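Local coordinates for protein AT-less polyketide synthase (Streptomyces platensis subsp. rosaceus, PDB 4TKT) that probably extends a growing polyketide chain by decarboxylative condensation, as a ketosynthase domain of the isomigrastatin AT-less polyketide synthase, at residues A[185-190]-A[424-429]; A[277-282]-A[298-303]; A[290-295]-A[329-334]. All blocks are in the same frame, centred on the assembly; numbering follows the deposited sequence.

Contact 1. Residues A[185-190]-A[424-429]; sequences MCASAL and LSSFGA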
loop_
_atom_site.group_PDB
_atom_site.type_symbol
_atom_site.label_atom_id
_atom_site.label_comp_id
_atom_site.label_asym_id
_atom_site.label_seq_id
_atom_site.Cartn_x
_atom_site.Cartn_y
_atom_site.Cartn_z
HETATM N N MSE A 185 -7.685 12.572 9.843
HETATM C CA MSE A 185 -8.557 11.437 10.129
HETATM C C MSE A 185 -8.718 10.519 8.916
HETATM O O MSE A 185 -7.730 10.078 8.334
HETATM C CB MSE A 185 -9.923 11.918 10.619
HETATM C CG MSE A 185 -9.836 12.950 11.733
HETATM SE SE MSE A 185 -11.440 13.023 12.835
HETATM C CE MSE A 185 -11.081 14.674 13.815
ATOM N N CYS A 186 -9.963 10.242 8.540
ATOM C CA CYS A 186 -10.262 9.271 7.491
ATOM C C CYS A 186 -9.618 9.626 6.150
ATOM O O CYS A 186 -9.407 8.756 5.306
ATOM C CB CYS A 186 -11.779 9.138 7.311
ATOM S SG CYS A 186 -12.715 8.914 8.851
ATOM N N ALA A 187 -9.304 10.902 5.960
ATOM C CA ALA A 187 -8.743 11.367 4.697
ATOM C C ALA A 187 -7.218 11.463 4.733
ATOM O O ALA A 187 -6.610 12.004 3.809
ATOM C CB ALA A 187 -9.337 12.717 4.328
ATOM N N SER A 188 -6.605 10.930 5.787
ATOM C CA SER A 188 -5.173 11.119 6.017
ATOM C C SER A 188 -4.290 10.633 4.871
ATOM O O SER A 188 -3.442 11.381 4.385
ATOM C CB SER A 188 -4.754 10.431 7.312
ATOM O OG SER A 188 -5.340 11.077 8.428
ATOM N N ALA A 189 -4.491 9.391 4.436
ATOM C CA ALA A 189 -3.654 8.803 3.392
ATOM C C ALA A 189 -3.733 9.598 2.092
ATOM O O ALA A 189 -2.719 9.846 1.439
ATOM C CB ALA A 189 -4.049 7.357 3.149
ATOM N N LEU A 190 -4.942 10.001 1.721
ATOM C CA LEU A 190 -5.137 10.783 0.509
ATOM C C LEU A 190 -4.555 12.179 0.662
ATOM O O LEU A 190 -4.099 12.779 -0.309
ATOM C CB LEU A 190 -6.621 10.861 0.155
ATOM C CG LEU A 190 -6.982 10.083 -1.109
ATOM C CD1 LEU A 190 -6.510 8.647 -0.990
ATOM C CD2 LEU A 190 -8.471 10.145 -1.388
ATOM N N LEU A 424 -11.181 8.793 -6.863
ATOM C CA LEU A 424 -11.071 8.219 -5.527
ATOM C C LEU A 424 -11.354 9.265 -4.457
ATOM O O LEU A 424 -10.702 10.308 -4.413
ATOM C CB LEU A 424 -9.679 7.619 -5.331
ATOM C CG LEU A 424 -9.259 7.183 -3.928
ATOM C CD1 LEU A 424 -10.098 6.013 -3.443
ATOM C CD2 LEU A 424 -7.783 6.827 -3.917
ATOM N N SER A 425 -12.325 8.982 -3.593
ATOM C CA SER A 425 -12.717 9.922 -2.546
ATOM C C SER A 425 -12.421 9.400 -1.143
ATOM O O SER A 425 -12.491 8.199 -0.885
ATOM C CB SER A 425 -14.205 10.254 -2.657
ATOM O OG SER A 425 -14.506 10.864 -3.898
ATOM N N SER A 426 -12.095 10.316 -0.240
ATOM C CA SER A 426 -11.921 9.981 1.167
ATOM C C SER A 426 -12.308 11.184 2.015
ATOM O O SER A 426 -11.753 12.273 1.856
ATOM C CB SER A 426 -10.483 9.548 1.458
ATOM O OG SER A 426 -10.389 8.895 2.712
ATOM N N PHE A 427 -13.269 10.984 2.909
ATOM C CA PHE A 427 -13.839 12.082 3.676
ATOM C C PHE A 427 -13.650 11.866 5.172
ATOM O O PHE A 427 -14.208 10.935 5.750
ATOM C CB PHE A 427 -15.326 12.240 3.350
ATOM C CG PHE A 427 -15.612 12.399 1.882
ATOM C CD1 PHE A 427 -14.833 13.232 1.095
ATOM C CD2 PHE A 427 -16.658 11.709 1.287
ATOM C CE1 PHE A 427 -15.095 13.379 -0.260
ATOM C CE2 PHE A 427 -16.924 11.853 -0.067
ATOM C CZ PHE A 427 -16.142 12.690 -0.841
ATOM N N GLY A 428 -12.859 12.733 5.793
ATOM C CA GLY A 428 -12.605 12.639 7.216
ATOM C C GLY A 428 -13.839 12.967 8.031
ATOM O O GLY A 428 -14.614 13.853 7.668
ATOM N N ALA A 429 -14.019 12.251 9.136
ATOM C CA ALA A 429 -15.144 12.492 10.033
ATOM C C ALA A 429 -15.130 13.921 10.575
ATOM O O ALA A 429 -16.176 14.476 10.905
ATOM C CB ALA A 429 -15.129 11.495 11.177
#
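C186 and S426 join a turn leading into helix 188-202 to the end of strand 421-427 in a buried contact of mixed polar and apolar character within the ketosynthase core. The backbones come closest at C186 and G428, where the CA atoms are 4.1 Å apart and glycine puts no side chain between them. The polar link is a hydrogen bond of 2.8 Å from S426 OG to C186 O. This hydroxyl stands above the carbonyl plane, 44° out of it, and it gets there because OG lies anti to the backbone N of S426 (chi1 -165°). Beside it, the methyl CB of A187, the N-cap residue of the helix, rests 3.5 Å from S426 O. One turn further on, L190 spreads its two methyls over the strand: CD2 sits 3.5 Å from S426 CB, while CD1 meets L424 CD2 at 3.7 Å. S425 points the other way and bonds H435 through its hydroxyl, as expected of alternating strand residues.

The turn itself is pinned by M185 O, which accepts from both the N and the OG of S188. C186 CB packs 3.4 Å from F427 O and also against G428 CA. Its thiol, held beside the backbone N of C186, faces A429 N across a weak N-H...S bond of 3.6 Å. C186 also touches H361, and the ring of F427 meets that of H321. A cysteine at the start of a buried helix, two histidines nearby and a glycine-rich turn just after strand 421-427 are consistent with the thiolase-fold condensing site, in which the backbone amides of C186 and A429 would probably line the oxyanion hole.

Contact 2. Residues A[277-282]-A[298-303]; sequences GTAVNH and AAVIRS
N281 and A279 of strand 273-282 lie against V300 of helix 294-308 in a beta-alpha unit of the thiolase fold, the helix covering one side of the sheet. The two short axes run nearly antiparallel, at 155°, and approach to 7.0 Å. From N281 CB, which points toward the helix, the chain turns into the crowded position between backbone N and carbonyl carbon (chi1 68°), and this brings the amide down on V300. The carboxamide of N281 lies over V300 CB, with ND2 3.4 Å and OD1 3.5 Å from it. ND2 also grazes A299 CB and donates to A296 O in the first turn of the helix, whereas OD1 accepts a weak bond from N433. A leucine here would probably leave A296 O without its side-chain donor and N433 without the acceptor of its weak bond. A279 CB packs near S303 CB, at 3.8 Å. V300 CG2, anti to its own backbone N, reaches under the strand to lie 3.3 Å from A279 O.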
loop_
_atom_site.group_PDB
_atom_site.type_symbol
_atom_site.label_atom_id
_atom_site.label_comp_id
_atom_site.label_asym_id
_atom_site.label_seq_id
_atom_site.Cartn_x
_atom_site.Cartn_y
_atom_site.Cartn_z
ATOM N N GLY A 277 -4.563 14.459 -10.831
ATOM C CA GLY A 277 -4.903 15.582 -9.979
ATOM C C GLY A 277 -5.359 15.189 -8.586
ATOM O O GLY A 277 -5.913 14.108 -8.375
ATOM N N THR A 278 -5.110 16.071 -7.626
ATOM C CA THR A 278 -5.574 15.879 -6.258
ATOM C C THR A 278 -6.178 17.171 -5.735
ATOM O O THR A 278 -5.871 18.254 -6.231
ATOM C CB THR A 278 -4.437 15.443 -5.316
ATOM O OG1 THR A 278 -3.468 16.494 -5.216
ATOM C CG2 THR A 278 -3.763 14.179 -5.827
ATOM N N ALA A 279 -7.040 17.059 -4.732
ATOM C CA ALA A 279 -7.638 18.237 -4.123
ATOM C C ALA A 279 -8.003 17.971 -2.673
ATOM O O ALA A 279 -8.303 16.840 -2.295
ATOM C CB ALA A 279 -8.857 18.680 -4.905
ATOM N N VAL A 280 -7.987 19.027 -1.869
ATOM C CA VAL A 280 -8.226 18.917 -0.437
ATOM C C VAL A 280 -8.977 20.147 0.086
ATOM O O VAL A 280 -8.623 21.279 -0.240
ATOM C CB VAL A 280 -6.891 18.743 0.320
ATOM C CG1 VAL A 280 -6.996 19.248 1.740
ATOM C CG2 VAL A 280 -6.453 17.285 0.289
ATOM N N ASN A 281 -10.025 19.925 0.878
ATOM C CA ASN A 281 -10.749 21.031 1.501
ATOM C C ASN A 281 -11.397 20.639 2.828
ATOM O O ASN A 281 -11.042 19.624 3.424
ATOM C CB ASN A 281 -11.806 21.594 0.540
ATOM C CG ASN A 281 -12.957 20.633 0.279
ATOM O OD1 ASN A 281 -13.055 19.564 0.880
ATOM N ND2 ASN A 281 -13.847 21.026 -0.622
ATOM N N HIS A 282 -12.355 21.443 3.282
ATOM C CA HIS A 282 -13.058 21.157 4.526
ATOM C C HIS A 282 -14.540 21.513 4.430
ATOM O O HIS A 282 -14.921 22.443 3.720
ATOM C CB HIS A 282 -12.412 21.907 5.690
ATOM C CG HIS A 282 -12.912 21.477 7.033
ATOM N ND1 HIS A 282 -13.964 22.100 7.670
ATOM C CD2 HIS A 282 -12.509 20.481 7.856
ATOM C CE1 HIS A 282 -14.185 21.507 8.829
ATOM N NE2 HIS A 282 -13.314 20.522 8.968
ATOM N N ALA A 298 -18.587 18.048 -3.319
ATOM C CA ALA A 298 -18.710 18.361 -4.734
ATOM C C ALA A 298 -17.592 19.298 -5.171
ATOM O O ALA A 298 -17.058 19.172 -6.270
ATOM C CB ALA A 298 -20.066 18.981 -5.027
ATOM N N ALA A 299 -17.234 20.230 -4.295
ATOM C CA ALA A 299 -16.212 21.217 -4.613
ATOM C C ALA A 299 -14.832 20.578 -4.732
ATOM O O ALA A 299 -14.088 20.870 -5.670
ATOM C CB ALA A 299 -16.196 22.317 -3.566
ATOM N N VAL A 300 -14.492 19.704 -3.787
ATOM C CA VAL A 300 -13.169 19.091 -3.781
ATOM C C VAL A 300 -13.019 18.137 -4.967
ATOM O O VAL A 300 -11.933 18.000 -5.527
ATOM C CB VAL A 300 -12.882 18.348 -2.446
ATOM C CG1 VAL A 300 -13.704 17.074 -2.323
ATOM C CG2 VAL A 300 -11.401 18.034 -2.320
ATOM N N ILE A 301 -14.120 17.509 -5.367
ATOM C CA ILE A 301 -14.111 16.595 -6.501
ATOM C C ILE A 301 -13.925 17.356 -7.813
ATOM O O ILE A 301 -13.150 16.940 -8.675
ATOM C CB ILE A 301 -15.404 15.760 -6.546
ATOM C CG1 ILE A 301 -15.419 14.762 -5.389
ATOM C CG2 ILE A 301 -15.519 15.017 -7.861
ATOM C CD1 ILE A 301 -16.773 14.150 -5.129
ATOM N N ARG A 302 -14.625 18.479 -7.958
ATOM C CA ARG A 302 -14.463 19.324 -9.137
ATOM C C ARG A 302 -13.067 19.935 -9.202
ATOM O O ARG A 302 -12.484 20.051 -10.280
ATOM C CB ARG A 302 -15.507 20.441 -9.160
ATOM C CG ARG A 302 -16.934 19.986 -9.408
ATOM C CD ARG A 302 -17.832 21.184 -9.677
ATOM N NE ARG A 302 -19.120 21.075 -8.998
ATOM C CZ ARG A 302 -19.424 21.703 -7.867
ATOM N NH1 ARG A 302 -18.536 22.498 -7.285
ATOM N NH2 ARG A 302 -20.620 21.544 -7.321
ATOM N N SER A 303 -12.539 20.335 -8.049
ATOM C CA SER A 303 -11.215 20.948 -7.986
ATOM C C SER A 303 -10.142 19.985 -8.469
ATOM O O SER A 303 -9.216 20.378 -9.180
ATOM C CB SER A 303 -10.899 21.407 -6.564
ATOM O OG SER A 303 -11.863 22.338 -6.111
#

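Contact 3. Residues A[290-295]-A[329-334]; sequences TVPNPL and DPIEIA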
loop_
_atom_site.group_PDB
_atom_site.type_symbol
_atom_site.label_atom_id
_atom_site.label_comp_id
_atom_site.label_asym_id
_atom_site.label_seq_id
_atom_site.Cartn_x
_atom_site.Cartn_y
_atom_site.Cartn_z
ATOM N N THR A 290 -19.346 16.107 13.079
ATOM C CA THR A 290 -19.127 14.911 12.272
ATOM C C THR A 290 -20.151 14.771 11.148
ATOM O O THR A 290 -20.290 13.700 10.560
ATOM C CB THR A 290 -19.159 13.636 13.142
ATOM O OG1 THR A 290 -20.436 13.516 13.782
ATOM C CG2 THR A 290 -18.073 13.691 14.201
ATOM N N VAL A 291 -20.864 15.853 10.848
ATOM C CA VAL A 291 -21.839 15.838 9.759
ATOM C C VAL A 291 -21.213 16.298 8.442
ATOM O O VAL A 291 -20.791 17.448 8.320
ATOM C CB VAL A 291 -23.053 16.729 10.073
ATOM C CG1 VAL A 291 -24.037 16.711 8.911
ATOM C CG2 VAL A 291 -23.728 16.273 11.354
ATOM N N PRO A 292 -21.153 15.397 7.450
ATOM C CA PRO A 292 -20.540 15.693 6.148
ATOM C C PRO A 292 -21.310 16.728 5.330
ATOM O O PRO A 292 -22.520 16.884 5.491
ATOM C CB PRO A 292 -20.542 14.331 5.442
ATOM C CG PRO A 292 -21.611 13.551 6.116
ATOM C CD PRO A 292 -21.601 13.998 7.545
ATOM N N ASN A 293 -20.592 17.418 4.450
ATOM C CA ASN A 293 -21.152 18.490 3.637
ATOM C C ASN A 293 -21.112 18.141 2.151
ATOM O O ASN A 293 -20.038 18.082 1.557
ATOM C CB ASN A 293 -20.384 19.787 3.898
ATOM C CG ASN A 293 -20.989 20.990 3.200
ATOM O OD1 ASN A 293 -21.862 20.864 2.343
ATOM N ND2 ASN A 293 -20.511 22.171 3.563
ATOM N N PRO A 294 -22.286 17.931 1.539
ATOM C CA PRO A 294 -22.339 17.506 0.137
ATOM C C PRO A 294 -21.758 18.548 -0.815
ATOM O O PRO A 294 -21.152 18.184 -1.821
ATOM C CB PRO A 294 -23.837 17.311 -0.111
ATOM C CG PRO A 294 -24.499 18.209 0.876
ATOM C CD PRO A 294 -23.630 18.150 2.099
ATOM N N LEU A 295 -21.932 19.825 -0.494
ATOM C CA LEU A 295 -21.423 20.891 -1.349
ATOM C C LEU A 295 -19.898 20.960 -1.297
ATOM O O LEU A 295 -19.248 21.251 -2.300
ATOM C CB LEU A 295 -22.028 22.239 -0.948
ATOM C CG LEU A 295 -23.551 22.357 -1.043
ATOM C CD1 LEU A 295 -23.989 23.804 -0.877
ATOM C CD2 LEU A 295 -24.062 21.786 -2.358
ATOM N N ASP A 329 -23.943 8.074 3.424
ATOM C CA ASP A 329 -24.034 7.465 2.099
ATOM C C ASP A 329 -24.885 8.283 1.116
ATOM O O ASP A 329 -24.435 8.542 0.000
ATOM C CB ASP A 329 -24.568 6.030 2.204
ATOM C CG ASP A 329 -23.477 5.019 2.524
ATOM O OD1 ASP A 329 -22.350 5.435 2.870
ATOM O OD2 ASP A 329 -23.751 3.803 2.427
ATOM N N PRO A 330 -26.107 8.699 1.512
ATOM C CA PRO A 330 -26.866 9.515 0.558
ATOM C C PRO A 330 -26.211 10.870 0.287
ATOM O O PRO A 330 -26.339 11.409 -0.812
ATOM C CB PRO A 330 -28.221 9.699 1.251
ATOM C CG PRO A 330 -28.308 8.582 2.229
ATOM C CD PRO A 330 -26.909 8.393 2.711
ATOM N N ILE A 331 -25.515 11.405 1.286
ATOM C CA ILE A 331 -24.830 12.684 1.147
ATOM C C ILE A 331 -23.684 12.589 0.142
ATOM O O ILE A 331 -23.490 13.490 -0.675
ATOM C CB ILE A 331 -24.299 13.181 2.510
ATOM C CG1 ILE A 331 -25.435 13.817 3.313
ATOM C CG2 ILE A 331 -23.176 14.187 2.328
ATOM C CD1 ILE A 331 -25.010 14.337 4.670
ATOM N N GLU A 332 -22.942 11.487 0.189
ATOM C CA GLU A 332 -21.828 11.285 -0.730
ATOM C C GLU A 332 -22.293 11.244 -2.182
ATOM O O GLU A 332 -21.660 11.829 -3.061
ATOM C CB GLU A 332 -21.072 10.001 -0.394
ATOM C CG GLU A 332 -19.975 9.679 -1.396
ATOM C CD GLU A 332 -19.020 8.612 -0.909
ATOM O OE1 GLU A 332 -17.890 8.552 -1.435
ATOM O OE2 GLU A 332 -19.394 7.836 -0.004
ATOM N N ILE A 333 -23.401 10.554 -2.432
ATOM C CA ILE A 333 -23.949 10.469 -3.780
ATOM C C ILE A 333 -24.454 11.834 -4.238
ATOM O O ILE A 333 -24.283 12.213 -5.397
ATOM C CB ILE A 333 -25.084 9.434 -3.861
ATOM C CG1 ILE A 333 -24.539 8.043 -3.543
ATOM C CG2 ILE A 333 -25.709 9.428 -5.242
ATOM C CD1 ILE A 333 -23.403 7.627 -4.448
ATOM N N ALA A 334 -25.063 12.573 -3.317
ATOM C CA ALA A 334 -25.509 13.932 -3.602
ATOM C C ALA A 334 -24.326 14.807 -4.005
ATOM O O ALA A 334 -24.430 15.627 -4.918
ATOM C CB ALA A 334 -26.222 14.523 -2.399
#
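N293 OD1 accepts from L295 N at 3.0 Å, a capping bond that starts helix 294-308 just where N293 and P294 pass I331 of helix 328-340. L295 N stands above the plane of the N293 carboxamide, 42° out of it, and the bond is bent. The CB of N293 leaves the backbone away from helix 328-340; with CG anti to the backbone N (chi1 -174°), OD1 reaches L295 N and ND2 donates to G283 O, so both ends of the amide are held.

No hydrogen bond crosses the contact; the side chains that meet are apolar. I331 is the wedge, using two branches against two prolines. Its CD1, at the tip of the extended branch, comes over the face of the P292 ring, 3.8 Å from CG, and lies 3.7 Å from P292 O; the two side chains cross at about a right angle. The shorter branch, CG2, lies over one face of the P294 ring, 4.0 Å from P294 CD. One helical turn on, A334 CB closes the patch against P294 CB at 4.3 Å. The rigid proline rings thus present a fixed surface to the helix, near the protein surface. Q297 of helix 294-308 also touches both P292 and I331.

Elsewhere on helix 328-340 the acidic side chains of D329 and E332 are buried. E332 holds H321 N and G322 N and D329 holds G324 N, all in the loop before the helix, while D329 also takes F240 N from another part of the chain. This loop, HGTGT from H321, is consistent with the HGTGT motif of thiolase-fold condensing enzymes, whose histidine is probably catalytic, as in related ketosynthases.

In the fold
The three contacts lie on one side of the chain's centre, their own centres about 12 to 14 Å apart. Contact 1 meets contact 2 where S425 OG comes within 4.2 Å of I301 CD1, and both rest on the same sheet, with strand 432-439 between strands 273-282 and 421-427. Contact 3 reaches contact 1 through E332, whose OE1 lies 3.7 Å from F427 CE2. Contacts 2 and 3 share helix 294-308, which packs on the strand through 298-303 and, at its own N-terminal end around P294, against helix 328-340. The probable active site falls at contact 1, around C186; helix 328-340 of contact 3 holds, through E332, H321 N, by family probably an active-site histidine.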